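Local coordinates for protein hydrazine synthase subunit gamma (Candidatus Kuenenia stuttgartiensis, PDB 5C2V) that reduces nitric oxide to hydroxylamine as the first half-reaction of hydrazine synthesis in the anammox hydrazine synthase complex, and carries two c-type hemes, at residues 225-237 with 273-287. Numbering follows the deposited sequence.
Sequences KVFNISALEAGED and DGGARTLMDTINNTV
Asn228 OD1 is gripped by three groups. A water bonds to it and, at 2.7 Å, to Asp281 OD1, and also lies by Thr286 OG1, so it bridges the two segments. The hydroxyl of Ser230 donates to Asn228 OD1 over 2.7 Å, tilted 23° from the carbonyl plane. As N-cap of helix 229-234, Asn228 also accepts a weak capping bond from Ala231 N.

Asn228 ND2 lies over one face of the Arg277 guanidinium, displaced from its centre. Glu236 reaches that guanidinium with an extended chain, CG anti to the backbone N (chi1 -172°). Its carboxylate is nearly coplanar with the guanidinium, and Arg277 NH2 meets the syn lone pair of Glu236 OE2 at 3.0 Å in a salt bridge. Arg277 NH1 and NH2 each add a weak bond to Glu236 OE1. Ser243 also holds Glu236 OE2, and Thr245 takes Arg277 NE.

The Phe227 ring meets Gly275 CA at its edge, 3.5 Å from Phe227 CE1. Val287 CB lies alongside, 4.1 Å from Phe227 CD1. Arg213 makes a cation-pi contact with this ring and a salt bridge to Asp273.

The contact thus sets the start of helix 229-234, and Glu236 just past its Schellman end, against the loop between strand 256-257 and helix 301-312. This is the heme 2 lobe; Thr282 O accepts from axial His293, while Met280 and Ile283 pack on helix 301-312.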
ATOM      1  N   LYS C 225     -27.410 -23.234  36.327  1.00 51.36           N
ATOM      2  CA  LYS C 225     -26.930 -24.498  36.867  1.00 47.38           C
ATOM      3  C   LYS C 225     -27.435 -25.633  35.992  1.00 55.35           C
ATOM      4  O   LYS C 225     -28.461 -25.501  35.325  1.00 55.94           O
ATOM      5  CB  LYS C 225     -27.390 -24.696  38.313  1.00 65.56           C
ATOM      6  CG  LYS C 225     -28.862 -25.052  38.456  1.00 71.31           C
ATOM      7  CD  LYS C 225     -29.181 -25.563  39.852  1.00 65.20           C
ATOM      8  CE  LYS C 225     -28.885 -24.514  40.909  1.00 75.74           C
ATOM      9  NZ  LYS C 225     -29.247 -24.988  42.274  1.00 83.46           N
ATOM     10  N   VAL C 226     -26.712 -26.747  35.980  1.00 55.17           N
ATOM     11  CA  VAL C 226     -27.106 -27.861  35.136  1.00 58.00           C
ATOM     12  C   VAL C 226     -28.340 -28.523  35.734  1.00 59.35           C
ATOM     13  O   VAL C 226     -28.304 -29.024  36.857  1.00 46.29           O
ATOM     14  CB  VAL C 226     -25.974 -28.898  35.001  1.00 48.63           C
ATOM     15  CG1 VAL C 226     -26.391 -30.026  34.069  1.00 56.60           C
ATOM     16  CG2 VAL C 226     -24.699 -28.232  34.510  1.00 58.45           C
ATOM     17  N   PHE C 227     -29.432 -28.520  34.977  1.00 46.50           N
ATOM     18  CA  PHE C 227     -30.682 -29.097  35.455  1.00 55.25           C
ATOM     19  C   PHE C 227     -30.823 -30.548  35.020  1.00 64.49           C
ATOM     20  O   PHE C 227     -31.716 -31.259  35.479  1.00 61.22           O
ATOM     21  CB  PHE C 227     -31.881 -28.277  34.966  1.00 61.03           C
ATOM     22  CG  PHE C 227     -32.017 -28.219  33.467  1.00 64.73           C
ATOM     23  CD1 PHE C 227     -32.643 -29.241  32.770  1.00 46.53           C
ATOM     24  CD2 PHE C 227     -31.538 -27.130  32.758  1.00 50.77           C
ATOM     25  CE1 PHE C 227     -32.775 -29.186  31.398  1.00 54.79           C
ATOM     26  CE2 PHE C 227     -31.673 -27.068  31.383  1.00 53.49           C
ATOM     27  CZ  PHE C 227     -32.288 -28.099  30.703  1.00 48.04           C
ATOM     28  N   ASN C 228     -29.937 -30.983  34.132  1.00 43.73           N
ATOM     29  CA  ASN C 228     -29.966 -32.356  33.662  1.00 48.37           C
ATOM     30  C   ASN C 228     -29.010 -33.192  34.499  1.00 65.48           C
ATOM     31  O   ASN C 228     -27.791 -33.051  34.399  1.00 64.24           O
ATOM     32  CB  ASN C 228     -29.601 -32.423  32.178  1.00 48.96           C
ATOM     33  CG  ASN C 228     -30.043 -33.719  31.523  1.00 67.24           C
ATOM     34  OD1 ASN C 228     -30.220 -34.738  32.188  1.00 76.16           O
ATOM     35  ND2 ASN C 228     -30.225 -33.682  30.207  1.00 63.57           N
ATOM     36  N   ILE C 229     -29.576 -34.070  35.321  1.00 77.86           N
ATOM     37  CA  ILE C 229     -28.793 -34.846  36.274  1.00 73.87           C
ATOM     38  C   ILE C 229     -27.993 -35.929  35.563  1.00 61.94           C
ATOM     39  O   ILE C 229     -26.814 -36.137  35.852  1.00 62.79           O
ATOM     40  CB  ILE C 229     -29.697 -35.484  37.347  1.00 80.51           C
ATOM     41  CG1 ILE C 229     -30.358 -34.394  38.194  1.00 84.05           C
ATOM     42  CG2 ILE C 229     -28.898 -36.426  38.234  1.00 81.69           C
ATOM     43  CD1 ILE C 229     -31.230 -34.926  39.309  1.00 78.68           C
ATOM     44  N   SER C 230     -28.642 -36.611  34.625  1.00 57.00           N
ATOM     45  CA  SER C 230     -27.987 -37.651  33.843  1.00 76.49           C
ATOM     46  C   SER C 230     -26.861 -37.075  32.990  1.00 65.29           C
ATOM     47  O   SER C 230     -25.819 -37.707  32.811  1.00 78.40           O
ATOM     48  CB  SER C 230     -29.006 -38.375  32.960  1.00 71.00           C
ATOM     49  OG  SER C 230     -29.808 -37.453  32.244  1.00 72.15           O
ATOM     50  N   ALA C 231     -27.070 -35.869  32.470  1.00 69.12           N
ATOM     51  CA  ALA C 231     -26.054 -35.206  31.661  1.00 69.63           C
ATOM     52  C   ALA C 231     -24.913 -34.696  32.536  1.00 64.61           C
ATOM     53  O   ALA C 231     -23.764 -34.642  32.098  1.00 61.41           O
ATOM     54  CB  ALA C 231     -26.663 -34.065  30.868  1.00 55.39           C
ATOM     55  N   LEU C 232     -25.236 -34.323  33.771  1.00 65.62           N
ATOM     56  CA  LEU C 232     -24.221 -33.885  34.722  1.00 62.11           C
ATOM     57  C   LEU C 232     -23.343 -35.063  35.127  1.00 61.24           C
ATOM     58  O   LEU C 232     -22.130 -34.923  35.287  1.00 70.81           O
ATOM     59  CB  LEU C 232     -24.866 -33.253  35.957  1.00 59.12           C
ATOM     60  CG  LEU C 232     -23.899 -32.695  37.005  1.00 67.43           C
ATOM     61  CD1 LEU C 232     -23.109 -31.521  36.443  1.00 59.24           C
ATOM     62  CD2 LEU C 232     -24.643 -32.290  38.268  1.00 49.24           C
ATOM     63  N   GLU C 233     -23.969 -36.224  35.291  1.00 72.27           N
ATOM     64  CA  GLU C 233     -23.249 -37.453  35.593  1.00 75.98           C
ATOM     65  C   GLU C 233     -22.414 -37.882  34.391  1.00 67.16           C
ATOM     66  O   GLU C 233     -21.319 -38.426  34.542  1.00 74.47           O
ATOM     67  CB  GLU C 233     -24.225 -38.565  35.991  1.00 75.50           C
ATOM     68  CG  GLU C 233     -23.572 -39.906  36.298  1.00 78.95           C
ATOM     69  CD  GLU C 233     -22.851 -39.922  37.633  1.00 88.56           C
ATOM     70  OE1 GLU C 233     -22.113 -40.894  37.899  1.00101.17           O
ATOM     71  OE2 GLU C 233     -23.026 -38.968  38.422  1.00 91.97           O
ATOM     72  N   ALA C 234     -22.938 -37.623  33.196  1.00 61.85           N
ATOM     73  CA  ALA C 234     -22.256 -37.986  31.959  1.00 75.44           C
ATOM     74  C   ALA C 234     -21.040 -37.099  31.697  1.00 66.41           C
ATOM     75  O   ALA C 234     -20.162 -37.454  30.912  1.00 56.65           O
ATOM     76  CB  ALA C 234     -23.223 -37.916  30.785  1.00 55.21           C
ATOM     77  N   GLY C 235     -20.996 -35.945  32.356  1.00 68.06           N
ATOM     78  CA  GLY C 235     -19.888 -35.020  32.201  1.00 69.91           C
ATOM     79  C   GLY C 235     -19.994 -34.180  30.944  1.00 66.38           C
ATOM     80  O   GLY C 235     -18.985 -33.801  30.350  1.00 59.57           O
ATOM     81  N   GLU C 236     -21.226 -33.887  30.539  1.00 70.75           N
ATOM     82  CA  GLU C 236     -21.478 -33.095  29.342  1.00 55.16           C
ATOM     83  C   GLU C 236     -21.099 -31.631  29.565  1.00 62.98           C
ATOM     84  O   GLU C 236     -21.239 -31.106  30.670  1.00 62.88           O
ATOM     85  CB  GLU C 236     -22.948 -33.211  28.934  1.00 70.98           C
ATOM     86  CG  GLU C 236     -23.292 -32.574  27.598  1.00 62.34           C
ATOM     87  CD  GLU C 236     -24.723 -32.846  27.177  1.00 69.01           C
ATOM     88  OE1 GLU C 236     -25.367 -33.725  27.790  1.00 70.15           O
ATOM     89  OE2 GLU C 236     -25.205 -32.181  26.236  1.00 55.86           O
ATOM     90  N   ASP C 237     -20.612 -30.983  28.511  1.00 52.00           N
ATOM     91  CA  ASP C 237     -20.211 -29.582  28.582  1.00 47.25           C
ATOM     92  C   ASP C 237     -21.435 -28.671  28.630  1.00 58.00           C
ATOM     93  O   ASP C 237     -22.244 -28.669  27.703  1.00 53.02           O
ATOM     94  CB  ASP C 237     -19.321 -29.223  27.387  1.00 51.14           C
ATOM     95  CG  ASP C 237     -18.793 -27.801  27.450  1.00 66.84           C
ATOM     96  OD1 ASP C 237     -18.678 -27.250  28.564  1.00 60.13           O
ATOM     97  OD2 ASP C 237     -18.475 -27.235  26.383  1.00 58.61           O
ATOM     98  N   ASP C 273     -38.066 -25.497  27.568  1.00 55.47           N
ATOM     99  CA  ASP C 273     -36.738 -25.171  27.068  1.00 48.33           C
ATOM    100  C   ASP C 273     -36.201 -26.331  26.252  1.00 47.48           C
ATOM    101  O   ASP C 273     -35.109 -26.265  25.689  1.00 54.25           O
ATOM    102  CB  ASP C 273     -35.787 -24.848  28.221  1.00 48.88           C
ATOM    103  CG  ASP C 273     -35.551 -26.040  29.132  1.00 51.21           C
ATOM    104  OD1 ASP C 273     -36.416 -26.940  29.177  1.00 43.25           O
ATOM    105  OD2 ASP C 273     -34.497 -26.077  29.803  1.00 52.57           O
ATOM    106  N   GLY C 274     -36.982 -27.400  26.196  1.00 47.23           N
ATOM    107  CA  GLY C 274     -36.538 -28.609  25.543  1.00 36.71           C
ATOM    108  C   GLY C 274     -35.533 -29.334  26.415  1.00 45.68           C
ATOM    109  O   GLY C 274     -34.567 -29.916  25.925  1.00 62.22           O
ATOM    110  N   GLY C 275     -35.752 -29.286  27.722  1.00 61.54           N
ATOM    111  CA  GLY C 275     -34.866 -29.954  28.655  1.00 48.25           C
ATOM    112  C   GLY C 275     -34.975 -31.461  28.538  1.00 55.35           C
ATOM    113  O   GLY C 275     -33.996 -32.180  28.726  1.00 47.96           O
ATOM    114  N   ALA C 276     -36.171 -31.935  28.203  1.00 54.36           N
ATOM    115  CA  ALA C 276     -36.436 -33.366  28.123  1.00 53.05           C
ATOM    116  C   ALA C 276     -36.210 -33.894  26.710  1.00 56.71           C
ATOM    117  O   ALA C 276     -36.939 -33.548  25.781  1.00 52.46           O
ATOM    118  CB  ALA C 276     -37.852 -33.665  28.579  1.00 61.40           C
ATOM    119  N   ARG C 277     -35.196 -34.740  26.562  1.00 55.22           N
ATOM    120  CA  ARG C 277     -34.796 -35.248  25.255  1.00 69.89           C
ATOM    121  C   ARG C 277     -35.690 -36.388  24.768  1.00 54.31           C
ATOM    122  O   ARG C 277     -35.909 -36.541  23.566  1.00 55.00           O
ATOM    123  CB  ARG C 277     -33.332 -35.690  25.301  1.00 55.75           C
ATOM    124  CG  ARG C 277     -32.372 -34.511  25.338  1.00 48.62           C
ATOM    125  CD  ARG C 277     -30.995 -34.883  25.858  1.00 51.63           C
ATOM    126  NE  ARG C 277     -30.107 -33.724  25.855  1.00 57.15           N
ATOM    127  CZ  ARG C 277     -28.894 -33.703  26.396  1.00 54.62           C
ATOM    128  NH1 ARG C 277     -28.412 -34.783  26.997  1.00 49.73           N
ATOM    129  NH2 ARG C 277     -28.162 -32.599  26.340  1.00 48.74           N
ATOM    130  N   THR C 278     -36.200 -37.187  25.699  1.00 62.56           N
ATOM    131  CA  THR C 278     -37.176 -38.220  25.365  1.00 68.89           C
ATOM    132  C   THR C 278     -38.387 -38.115  26.285  1.00 50.44           C
ATOM    133  O   THR C 278     -38.334 -37.437  27.311  1.00 65.14           O
ATOM    134  CB  THR C 278     -36.579 -39.640  25.465  1.00 54.59           C
ATOM    135  OG1 THR C 278     -36.055 -39.853  26.782  1.00 49.15           O
ATOM    136  CG2 THR C 278     -35.467 -39.830  24.442  1.00 39.16           C
ATOM    137  N   LEU C 279     -39.476 -38.779  25.907  1.00 68.59           N
ATOM    138  CA  LEU C 279     -40.685 -38.823  26.725  1.00 49.48           C
ATOM    139  C   LEU C 279     -40.372 -39.322  28.132  1.00 49.57           C
ATOM    140  O   LEU C 279     -40.886 -38.796  29.123  1.00 71.33           O
ATOM    141  CB  LEU C 279     -41.740 -39.716  26.069  1.00 32.02           C
ATOM    142  CG  LEU C 279     -42.434 -39.156  24.826  1.00 39.58           C
ATOM    143  CD1 LEU C 279     -43.140 -40.258  24.055  1.00 42.68           C
ATOM    144  CD2 LEU C 279     -43.423 -38.074  25.228  1.00 52.88           C
ATOM    145  N   MET C 280     -39.511 -40.331  28.200  1.00 42.81           N
ATOM    146  CA  MET C 280     -39.069 -40.918  29.460  1.00 45.36           C
ATOM    147  C   MET C 280     -38.496 -39.873  30.416  1.00 61.71           C
ATOM    148  O   MET C 280     -38.637 -39.988  31.634  1.00 73.02           O
ATOM    149  CB  MET C 280     -38.027 -42.006  29.184  1.00 41.89           C
ATOM    150  CG  MET C 280     -37.464 -42.676  30.423  1.00 69.77           C
ATOM    151  SD  MET C 280     -38.702 -43.602  31.350  1.00 66.94           S
ATOM    152  CE  MET C 280     -37.696 -44.241  32.684  1.00 76.12           C
ATOM    153  N   ASP C 281     -37.862 -38.847  29.857  1.00 60.59           N
ATOM    154  CA  ASP C 281     -37.220 -37.810  30.659  1.00 56.69           C
ATOM    155  C   ASP C 281     -38.227 -36.858  31.304  1.00 53.99           C
ATOM    156  O   ASP C 281     -37.876 -36.100  32.206  1.00 52.32           O
ATOM    157  CB  ASP C 281     -36.229 -37.015  29.806  1.00 64.43           C
ATOM    158  CG  ASP C 281     -35.110 -37.878  29.253  1.00 59.82           C
ATOM    159  OD1 ASP C 281     -34.205 -38.251  30.029  1.00 47.62           O
ATOM    160  OD2 ASP C 281     -35.133 -38.179  28.040  1.00 64.44           O
ATOM    161  N   THR C 282     -39.478 -36.904  30.850  1.00 53.24           N
ATOM    162  CA  THR C 282     -40.528 -36.055  31.414  1.00 64.13           C
ATOM    163  C   THR C 282     -41.107 -36.692  32.673  1.00 57.05           C
ATOM    164  O   THR C 282     -42.007 -36.147  33.313  1.00 50.03           O
ATOM    165  CB  THR C 282     -41.664 -35.810  30.406  1.00 60.50           C
ATOM    166  OG1 THR C 282     -42.265 -37.061  30.045  1.00 59.12           O
ATOM    167  CG2 THR C 282     -41.132 -35.134  29.155  1.00 65.16           C
ATOM    168  N   ILE C 283     -40.559 -37.850  33.017  1.00 63.25           N
ATOM    169  CA  ILE C 283     -41.109 -38.744  34.026  1.00 68.23           C
ATOM    170  C   ILE C 283     -40.050 -39.090  35.071  1.00 71.43           C
ATOM    171  O   ILE C 283     -40.247 -38.883  36.269  1.00 95.19           O
ATOM    172  CB  ILE C 283     -41.670 -40.024  33.385  1.00 64.40           C
ATOM    173  CG1 ILE C 283     -42.797 -39.668  32.415  1.00 65.17           C
ATOM    174  CG2 ILE C 283     -42.180 -40.970  34.445  1.00 70.25           C
ATOM    175  CD1 ILE C 283     -43.357 -40.849  31.664  1.00 65.37           C
ATOM    176  N   ASN C 284     -38.924 -39.618  34.597  1.00 63.87           N
ATOM    177  CA  ASN C 284     -37.877 -40.208  35.433  1.00 68.79           C
ATOM    178  C   ASN C 284     -37.248 -39.276  36.477  1.00 57.35           C
ATOM    179  O   ASN C 284     -36.362 -39.698  37.223  1.00 54.24           O
ATOM    180  CB  ASN C 284     -36.770 -40.772  34.536  1.00 65.90           C
ATOM    181  CG  ASN C 284     -36.240 -39.749  33.544  1.00 76.73           C
ATOM    182  OD1 ASN C 284     -36.416 -38.544  33.719  1.00 78.54           O
ATOM    183  ND2 ASN C 284     -35.590 -40.232  32.491  1.00 60.65           N
ATOM    184  N   ASN C 285     -37.674 -38.014  36.494  1.00 51.24           N
ATOM    185  CA  ASN C 285     -37.209 -37.021  37.468  1.00 68.84           C
ATOM    186  C   ASN C 285     -35.736 -36.686  37.290  1.00 73.51           C
ATOM    187  O   ASN C 285     -34.973 -36.616  38.255  1.00 53.17           O
ATOM    188  CB  ASN C 285     -37.463 -37.498  38.903  1.00 65.56           C
ATOM    189  CG  ASN C 285     -38.938 -37.597  39.235  1.00 80.35           C
ATOM    190  OD1 ASN C 285     -39.754 -36.832  38.724  1.00 77.43           O
ATOM    191  ND2 ASN C 285     -39.287 -38.546  40.096  1.00 76.29           N
ATOM    192  N   THR C 286     -35.352 -36.481  36.038  1.00 65.62           N
ATOM    193  CA  THR C 286     -34.000 -36.082  35.679  1.00 69.10           C
ATOM    194  C   THR C 286     -33.955 -34.577  35.433  1.00 71.89           C
ATOM    195  O   THR C 286     -33.227 -33.845  36.104  1.00 63.83           O
ATOM    196  CB  THR C 286     -33.498 -36.839  34.439  1.00 71.08           C
ATOM    197  OG1 THR C 286     -34.490 -36.774  33.407  1.00 72.59           O
ATOM    198  CG2 THR C 286     -33.233 -38.298  34.780  1.00 52.33           C
ATOM    199  N   VAL C 287     -34.737 -34.125  34.455  1.00 66.52           N
ATOM    200  CA  VAL C 287     -34.744 -32.723  34.051  1.00 62.72           C
ATOM    201  C   VAL C 287     -35.730 -31.858  34.845  1.00 57.62           C
ATOM    202  O   VAL C 287     -35.909 -30.681  34.535  1.00 60.24           O
ATOM    203  CB  VAL C 287     -35.066 -32.587  32.551  1.00 71.65           C
ATOM    204  CG1 VAL C 287     -33.970 -33.230  31.717  1.00 75.07           C
ATOM    205  CG2 VAL C 287     -36.414 -33.212  32.238  1.00 72.99           C
TER
HETATM  206  O   HOH W   1     -32.415 -36.505  31.166  1.00 55.43           O